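Local structure of carboxylase (Deinococcus radiodurans, 5H80) at residues V107-G112 with L129-P134; L114-D119 with N318-V323; Q392-P397 with T406-G411. The protein probably carries out the ATP-dependent carboxylation of biotin, as the biotin carboxylase domain of a single-chain bacterial carboxylase. All blocks are in the same frame, centred on the assembly; numbering follows the deposited sequence.

Overall arrangement
Contacts 1 and 2 touch, their centres about 7 Å apart, whereas the centre of contact 3 lies about 28 Å from either. Contact 1 joins strands 106-108 and 130-131 at one margin of the parallel sheet of the N-terminal domain. Contact 2 starts just beyond the first of these strands, at the approach to helix 118-126, and reaches the loop that follows strand 312-318 in the ATP-binding region; the segments of the two contacts therefore alternate along the chain. Y111 from contact 1 packs on that loop. Contact 2 thus ties the sheet region of contact 1 to the ATP-binding part. Contact 3 comes later, in the C-terminal region, next to the second subunit.

Contact 1 of 3, residues V107-G112 with L129-P134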
# COMPACT_ATOMS: atom_id res chain seq x y z
N VAL A 107 26.54 4.92 -7.35
CA VAL A 107 26.56 3.52 -6.95
C VAL A 107 25.70 3.38 -5.67
O VAL A 107 26.05 3.89 -4.59
CB VAL A 107 27.99 2.92 -6.65
CG1 VAL A 107 27.90 1.48 -6.24
CG2 VAL A 107 28.80 2.93 -7.94
N HIS A 108 24.56 2.68 -5.83
CA HIS A 108 23.74 2.22 -4.67
C HIS A 108 24.14 0.77 -4.24
O HIS A 108 23.89 -0.26 -4.89
CB HIS A 108 22.21 2.33 -4.91
CG HIS A 108 21.44 2.51 -3.61
ND1 HIS A 108 21.75 1.77 -2.52
CD2 HIS A 108 20.34 3.23 -3.28
CE1 HIS A 108 20.97 2.12 -1.51
NE2 HIS A 108 20.06 2.96 -1.97
N PRO A 109 24.80 0.69 -3.06
CA PRO A 109 25.21 -0.61 -2.57
C PRO A 109 24.15 -1.49 -1.85
O PRO A 109 24.41 -2.65 -1.47
CB PRO A 109 26.30 -0.19 -1.60
CG PRO A 109 25.77 0.99 -0.99
CD PRO A 109 25.05 1.74 -2.06
N GLY A 110 22.90 -1.01 -1.83
CA GLY A 110 21.85 -1.59 -0.97
C GLY A 110 22.21 -1.90 0.46
O GLY A 110 22.60 -1.04 1.17
N TYR A 111 21.89 -3.12 0.93
CA TYR A 111 22.37 -3.51 2.25
C TYR A 111 22.98 -4.88 2.07
O TYR A 111 22.67 -5.65 1.08
CB TYR A 111 21.26 -3.47 3.35
CG TYR A 111 19.82 -3.75 2.86
CD1 TYR A 111 19.43 -4.97 2.49
CD2 TYR A 111 18.89 -2.75 2.82
CE1 TYR A 111 18.12 -5.21 2.06
CE2 TYR A 111 17.59 -2.97 2.42
CZ TYR A 111 17.25 -4.22 2.03
OH TYR A 111 15.97 -4.36 1.56
N GLY A 112 23.89 -5.17 2.98
CA GLY A 112 24.76 -6.30 2.82
C GLY A 112 25.80 -5.98 1.79
O GLY A 112 25.98 -4.76 1.34
N LEU A 129 32.35 8.41 -9.14
CA LEU A 129 31.04 7.80 -8.86
C LEU A 129 30.58 8.26 -7.48
O LEU A 129 31.34 8.18 -6.51
CB LEU A 129 31.11 6.29 -8.80
CG LEU A 129 31.59 5.59 -10.05
CD1 LEU A 129 31.70 4.07 -10.09
CD2 LEU A 129 30.68 6.05 -11.20
N VAL A 130 29.33 8.70 -7.35
CA VAL A 130 28.83 8.99 -5.99
C VAL A 130 28.26 7.71 -5.32
O VAL A 130 27.31 7.14 -5.76
CB VAL A 130 27.78 10.14 -5.99
CG1 VAL A 130 27.07 10.18 -4.62
CG2 VAL A 130 28.43 11.45 -6.43
N PHE A 131 28.87 7.27 -4.23
CA PHE A 131 28.38 6.23 -3.35
C PHE A 131 27.16 6.71 -2.58
O PHE A 131 27.21 7.77 -1.87
CB PHE A 131 29.52 5.94 -2.34
CG PHE A 131 29.28 4.75 -1.49
CD1 PHE A 131 29.48 3.43 -1.93
CD2 PHE A 131 28.75 4.93 -0.21
CE1 PHE A 131 29.27 2.34 -1.13
CE2 PHE A 131 28.57 3.86 0.61
CZ PHE A 131 28.84 2.55 0.19
N VAL A 132 26.09 5.90 -2.69
CA VAL A 132 24.81 6.20 -2.00
C VAL A 132 24.92 5.75 -0.55
O VAL A 132 24.56 4.62 -0.28
CB VAL A 132 23.59 5.70 -2.67
CG1 VAL A 132 22.33 6.17 -1.90
CG2 VAL A 132 23.51 5.96 -4.18
N GLY A 133 25.45 6.65 0.30
CA GLY A 133 25.79 6.37 1.69
C GLY A 133 26.60 7.54 2.31
O GLY A 133 26.98 8.45 1.56
N PRO A 134 26.85 7.50 3.64
CA PRO A 134 27.65 8.51 4.33
C PRO A 134 29.10 8.40 3.83
O PRO A 134 29.40 7.45 3.01
CB PRO A 134 27.48 8.18 5.79
CG PRO A 134 27.26 6.78 5.81
CD PRO A 134 26.50 6.41 4.55
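The carbonyl oxygen V107 O is met by two groups of segment 129-134. V132 N donates to it at 2.8 Å with an N-H...O angle of 164°, and F131 CA adds a CA-H...O contact to V107 O at 3.5 Å. With the bond from V107 N to V130 O, also 2.8 Å, this makes the parallel bridge of a beta-alpha-beta unit: strand 106-108, helix 118-126 and strand 130-131, at one margin of the five-stranded parallel sheet of the Rossmann-like N-terminal domain. V107 and F131 put their side chains on the same face, where helix 118-126 covers both through F120. The CG2 branch of V107, turned beside its own backbone N, reaches L129 CD1 at 3.8 Å. Past the bridge, the P109 and F131 side chains cross at about a right angle, P109 CG coming within 3.6 Å of F131 CZ. V132, centre of an inverse gamma turn, uses both methyls: CG2 lies against the V107 carbonyl and the stem of H108, while CG1, anti to the backbone N, sits over one face of the H108 imidazole in a CH-pi contact, 4.0 Å from V132 CG1 to the ring centroid and 18° off the normal. Helix 336-344 closes in here: its L341 touches both side chains, and its Q340 hydrogen-bonds H108 NE2. The other ring nitrogen is engaged within its own segment, H108 ND1 accepting from G110 N at 3.1 Å, with G110 N tilted 23° from the imidazole plane.

Contact 2 of 3, residues L114-D119 with N318-V323; sequences LSENAD and NPRLQV
The carboxylate of E116 lies alongside the guanidinium edge of R320, the two planes 20° apart. E116 OE2 takes the N-H of R320 NE in a salt-bridging hydrogen bond of 2.7 Å with an angle of 162° at the hydrogen, the donor meeting the anti side of that oxygen. A water closes a ring beside this bond: it donates to E116 OE2 at 2.7 Å and accepts from R320 NH2 at the same 2.7 Å. On the far side of the group R320 NH1 donates to L321 O at 3.0 Å, so that three nitrogens in one plane each have a partner and the rotation of the guanidinium is fixed. N318 CB lies over one of its faces, and Y111 also packs on R320. Segment 318-323 runs from the last residue of strand 312-318 into the loop that follows it, in the ATP-grasp part of biotin carboxylases, and the salt bridge joins it to the N-terminal domain, just ahead of helix 118-126, where N117 is the N-cap and its OD1 holds F120 N. An alanine at R320 is likely to leave E116 OE2 without its charged mate, leave the bridging water without one of its partners and open a gap beside S115. That serine approaches the arginine stem, S115 OG lying 3.4 Å from R320 CD while bonding to G112 O. The preceding residue, P319, is the centre of an inverse gamma turn, and a second water donates to both S115 O and P319 O, each at 2.8 Å.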
# COMPACT_ATOMS: atom_id res chain seq x y z
N LEU A 114 28.59 -4.75 -0.12
CA LEU A 114 29.65 -3.74 0.06
C LEU A 114 29.11 -2.46 0.67
O LEU A 114 29.79 -1.43 0.71
CB LEU A 114 30.28 -3.47 -1.32
CG LEU A 114 30.96 -4.68 -1.97
CD1 LEU A 114 31.53 -4.35 -3.34
CD2 LEU A 114 32.03 -5.31 -1.08
N SER A 115 27.87 -2.49 1.22
CA SER A 115 27.34 -1.28 1.83
C SER A 115 28.04 -0.68 3.05
O SER A 115 27.81 0.46 3.35
CB SER A 115 25.86 -1.41 2.22
OG SER A 115 25.63 -2.53 3.04
N GLU A 116 28.89 -1.45 3.74
CA GLU A 116 29.57 -0.94 4.86
C GLU A 116 31.04 -0.89 4.62
O GLU A 116 31.74 -0.52 5.49
CB GLU A 116 29.26 -1.87 6.06
CG GLU A 116 27.78 -1.78 6.46
CD GLU A 116 27.50 -2.46 7.80
OE1 GLU A 116 28.45 -2.98 8.48
OE2 GLU A 116 26.31 -2.45 8.20
N ASN A 117 31.45 -1.16 3.37
CA ASN A 117 32.87 -1.19 3.00
C ASN A 117 33.44 0.18 2.60
O ASN A 117 33.23 0.70 1.47
CB ASN A 117 33.03 -2.18 1.92
CG ASN A 117 34.46 -2.55 1.69
OD1 ASN A 117 35.27 -1.74 1.33
ND2 ASN A 117 34.78 -3.79 2.02
N ALA A 118 34.19 0.77 3.51
CA ALA A 118 34.68 2.10 3.32
C ALA A 118 35.69 2.24 2.10
O ALA A 118 35.80 3.26 1.41
CB ALA A 118 35.32 2.58 4.58
N ASP A 119 36.52 1.23 1.93
CA ASP A 119 37.46 1.24 0.80
C ASP A 119 36.73 1.30 -0.54
O ASP A 119 37.14 2.00 -1.47
CB ASP A 119 38.24 -0.07 0.76
CG ASP A 119 39.47 -0.07 1.65
OD1 ASP A 119 39.85 0.98 2.15
OD2 ASP A 119 40.03 -1.18 1.78
N ASN A 318 24.14 1.21 11.98
CA ASN A 318 24.19 0.64 10.63
C ASN A 318 24.10 1.78 9.65
O ASN A 318 22.99 2.38 9.44
CB ASN A 318 23.04 -0.35 10.38
CG ASN A 318 22.90 -1.40 11.47
OD1 ASN A 318 21.83 -1.57 12.09
ND2 ASN A 318 23.91 -2.10 11.67
N PRO A 319 25.22 2.09 9.00
CA PRO A 319 25.31 3.32 8.22
C PRO A 319 24.77 3.14 6.78
O PRO A 319 25.52 3.42 5.79
CB PRO A 319 26.83 3.60 8.23
CG PRO A 319 27.41 2.24 8.17
CD PRO A 319 26.49 1.33 8.99
N ARG A 320 23.54 2.69 6.65
CA ARG A 320 22.98 2.24 5.37
C ARG A 320 21.49 2.14 5.50
O ARG A 320 21.03 2.18 6.62
CB ARG A 320 23.56 0.88 5.00
CG ARG A 320 23.67 -0.09 6.18
CD ARG A 320 23.89 -1.49 5.74
NE ARG A 320 23.91 -2.43 6.89
CZ ARG A 320 22.81 -3.02 7.39
NH1 ARG A 320 21.55 -2.81 6.85
NH2 ARG A 320 22.92 -3.87 8.41
N LEU A 321 20.83 1.89 4.36
CA LEU A 321 19.48 1.36 4.29
C LEU A 321 19.40 0.04 5.04
O LEU A 321 20.38 -0.72 5.11
CB LEU A 321 19.00 1.15 2.87
CG LEU A 321 17.53 0.80 2.55
CD1 LEU A 321 16.61 1.97 2.89
CD2 LEU A 321 17.43 0.44 1.10
N GLN A 322 18.27 -0.22 5.68
CA GLN A 322 18.01 -1.58 6.18
C GLN A 322 16.80 -2.31 5.61
O GLN A 322 15.84 -1.63 5.11
CB GLN A 322 17.74 -1.52 7.67
CG GLN A 322 18.95 -1.38 8.60
CD GLN A 322 18.57 -1.15 10.01
OE1 GLN A 322 17.47 -0.65 10.33
NE2 GLN A 322 19.42 -1.62 10.92
N VAL A 323 16.79 -3.63 5.81
CA VAL A 323 15.77 -4.48 5.28
C VAL A 323 14.38 -3.99 5.77
O VAL A 323 13.39 -4.00 4.91
CB VAL A 323 15.93 -5.96 5.77
CG1 VAL A 323 14.75 -6.81 5.38
CG2 VAL A 323 17.14 -6.60 5.07
O HOH W 1 26.26 2.82 3.20
O HOH W 2 25.40 -4.82 9.07

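Contact 3 of 3, residues Q392-P397 with T406-G411; sequences QTFTPP and TFVTTG
Segments 392-397 and 406-411 run in opposite directions without forming a ladder: no direct hydrogen bond links them, and their backbones come nearest where Q392 CA lies 5.6 Å from G411 CA. Two waters bridge them instead around F394. One accepts from F394 N at 2.8 Å and hydrogen-bonds T410 OG1 at 3.1 Å; the other donates to F394 O at 3.0 Å and makes only a weak bond to T410 OG1. The T410 methyl, CG2, packs against Q392 O. In this C-terminal region strand 393-395 pairs antiparallel with strand 449-451, and Q392 and T393 form a classic beta bulge opposite A451. T393 and T395 point away from segment 406-411, whereas F394 points toward it, its ring extending anti to the backbone N (chi1 -164°) over the loop after strand 402-406. V408 CG1 sits almost on the ring axis in a CH-pi contact, 3.6 Å from the centroid of the F394 ring and 5° off its normal, while V408 CB touches F394 CZ at 3.6 Å. F448 meets F394 edge-to-face. Near the ring tip, T406 OG1 stands 3.8 Å from F394 CZ; this hydroxyl accepts from V408 N at 3.1 Å, closing an ST turn, and is hydrogen-bonded to L422 O. On the reverse side of the strand, T395 packs on F394 of the second subunit.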
# COMPACT_ATOMS: atom_id res chain seq x y z
N GLN A 392 6.90 -22.95 -7.98
CA GLN A 392 5.83 -23.33 -8.92
C GLN A 392 4.58 -22.52 -8.93
O GLN A 392 3.95 -22.34 -9.98
CB GLN A 392 5.47 -24.85 -8.74
CG GLN A 392 6.52 -25.72 -9.42
CD GLN A 392 6.74 -27.08 -8.80
OE1 GLN A 392 6.01 -27.52 -7.91
NE2 GLN A 392 7.78 -27.75 -9.27
N THR A 393 4.23 -22.03 -7.75
CA THR A 393 3.11 -21.17 -7.54
C THR A 393 3.65 -20.13 -6.55
O THR A 393 4.38 -20.47 -5.58
CB THR A 393 1.91 -21.93 -6.94
OG1 THR A 393 1.60 -23.04 -7.78
CG2 THR A 393 0.70 -21.04 -6.84
N PHE A 394 3.35 -18.91 -6.88
CA PHE A 394 3.80 -17.77 -6.06
C PHE A 394 2.86 -16.60 -6.28
O PHE A 394 2.91 -15.96 -7.29
CB PHE A 394 5.26 -17.40 -6.47
CG PHE A 394 5.94 -16.51 -5.47
CD1 PHE A 394 6.52 -17.04 -4.30
CD2 PHE A 394 5.98 -15.13 -5.67
CE1 PHE A 394 7.17 -16.21 -3.39
CE2 PHE A 394 6.61 -14.28 -4.73
CZ PHE A 394 7.22 -14.85 -3.61
N THR A 395 1.97 -16.34 -5.31
CA THR A 395 0.89 -15.36 -5.46
C THR A 395 0.82 -14.68 -4.08
O THR A 395 0.19 -15.18 -3.17
CB THR A 395 -0.44 -15.99 -5.84
OG1 THR A 395 -0.22 -16.83 -6.99
CG2 THR A 395 -1.44 -14.94 -6.16
N PRO A 396 1.60 -13.62 -3.96
CA PRO A 396 1.66 -12.91 -2.65
C PRO A 396 0.31 -12.24 -2.35
O PRO A 396 -0.47 -12.01 -3.25
CB PRO A 396 2.78 -11.86 -2.86
CG PRO A 396 3.59 -12.42 -3.96
CD PRO A 396 2.60 -13.06 -4.90
N PRO A 397 0.04 -11.96 -1.06
CA PRO A 397 -1.12 -11.23 -0.63
C PRO A 397 -1.18 -9.85 -1.19
O PRO A 397 -0.16 -9.29 -1.50
CB PRO A 397 -1.01 -11.17 0.91
CG PRO A 397 0.41 -11.41 1.17
CD PRO A 397 1.02 -12.14 0.03
N THR A 406 9.41 -8.09 -3.14
CA THR A 406 10.02 -9.37 -3.55
C THR A 406 10.83 -9.13 -4.88
O THR A 406 10.79 -8.10 -5.51
CB THR A 406 8.95 -10.49 -3.64
OG1 THR A 406 9.49 -11.84 -3.85
CG2 THR A 406 7.93 -10.16 -4.72
N PHE A 407 11.50 -10.23 -5.25
CA PHE A 407 12.22 -10.47 -6.47
C PHE A 407 11.77 -11.77 -7.22
O PHE A 407 12.18 -12.03 -8.35
CB PHE A 407 13.73 -10.52 -6.16
CG PHE A 407 14.08 -11.72 -5.47
CD1 PHE A 407 14.75 -12.80 -6.16
CD2 PHE A 407 13.85 -11.87 -4.13
CE1 PHE A 407 15.06 -13.97 -5.47
CE2 PHE A 407 14.22 -12.99 -3.46
CZ PHE A 407 14.79 -14.06 -4.10
N VAL A 408 10.90 -12.53 -6.58
CA VAL A 408 10.49 -13.96 -6.91
C VAL A 408 9.36 -13.87 -7.94
O VAL A 408 8.43 -13.05 -7.85
CB VAL A 408 10.18 -14.84 -5.70
CG1 VAL A 408 9.78 -16.25 -6.13
CG2 VAL A 408 11.39 -14.91 -4.77
N THR A 409 9.49 -14.62 -9.04
CA THR A 409 8.31 -14.89 -9.88
C THR A 409 8.23 -16.39 -10.15
O THR A 409 9.16 -17.17 -9.81
CB THR A 409 8.31 -14.16 -11.22
OG1 THR A 409 9.52 -14.46 -11.93
CG2 THR A 409 8.17 -12.64 -11.04
N THR A 410 7.12 -16.79 -10.79
CA THR A 410 6.90 -18.22 -11.05
C THR A 410 8.02 -18.81 -11.92
O THR A 410 8.45 -18.19 -12.92
CB THR A 410 5.49 -18.42 -11.64
OG1 THR A 410 4.55 -17.89 -10.70
CG2 THR A 410 5.19 -19.88 -11.84
N GLY A 411 8.52 -19.96 -11.48
CA GLY A 411 9.52 -20.71 -12.19
C GLY A 411 10.91 -20.37 -11.80
O GLY A 411 11.84 -20.85 -12.43
O HOH W 3 4.96 -14.95 -9.20
O HOH W 4 1.92 -18.70 -9.22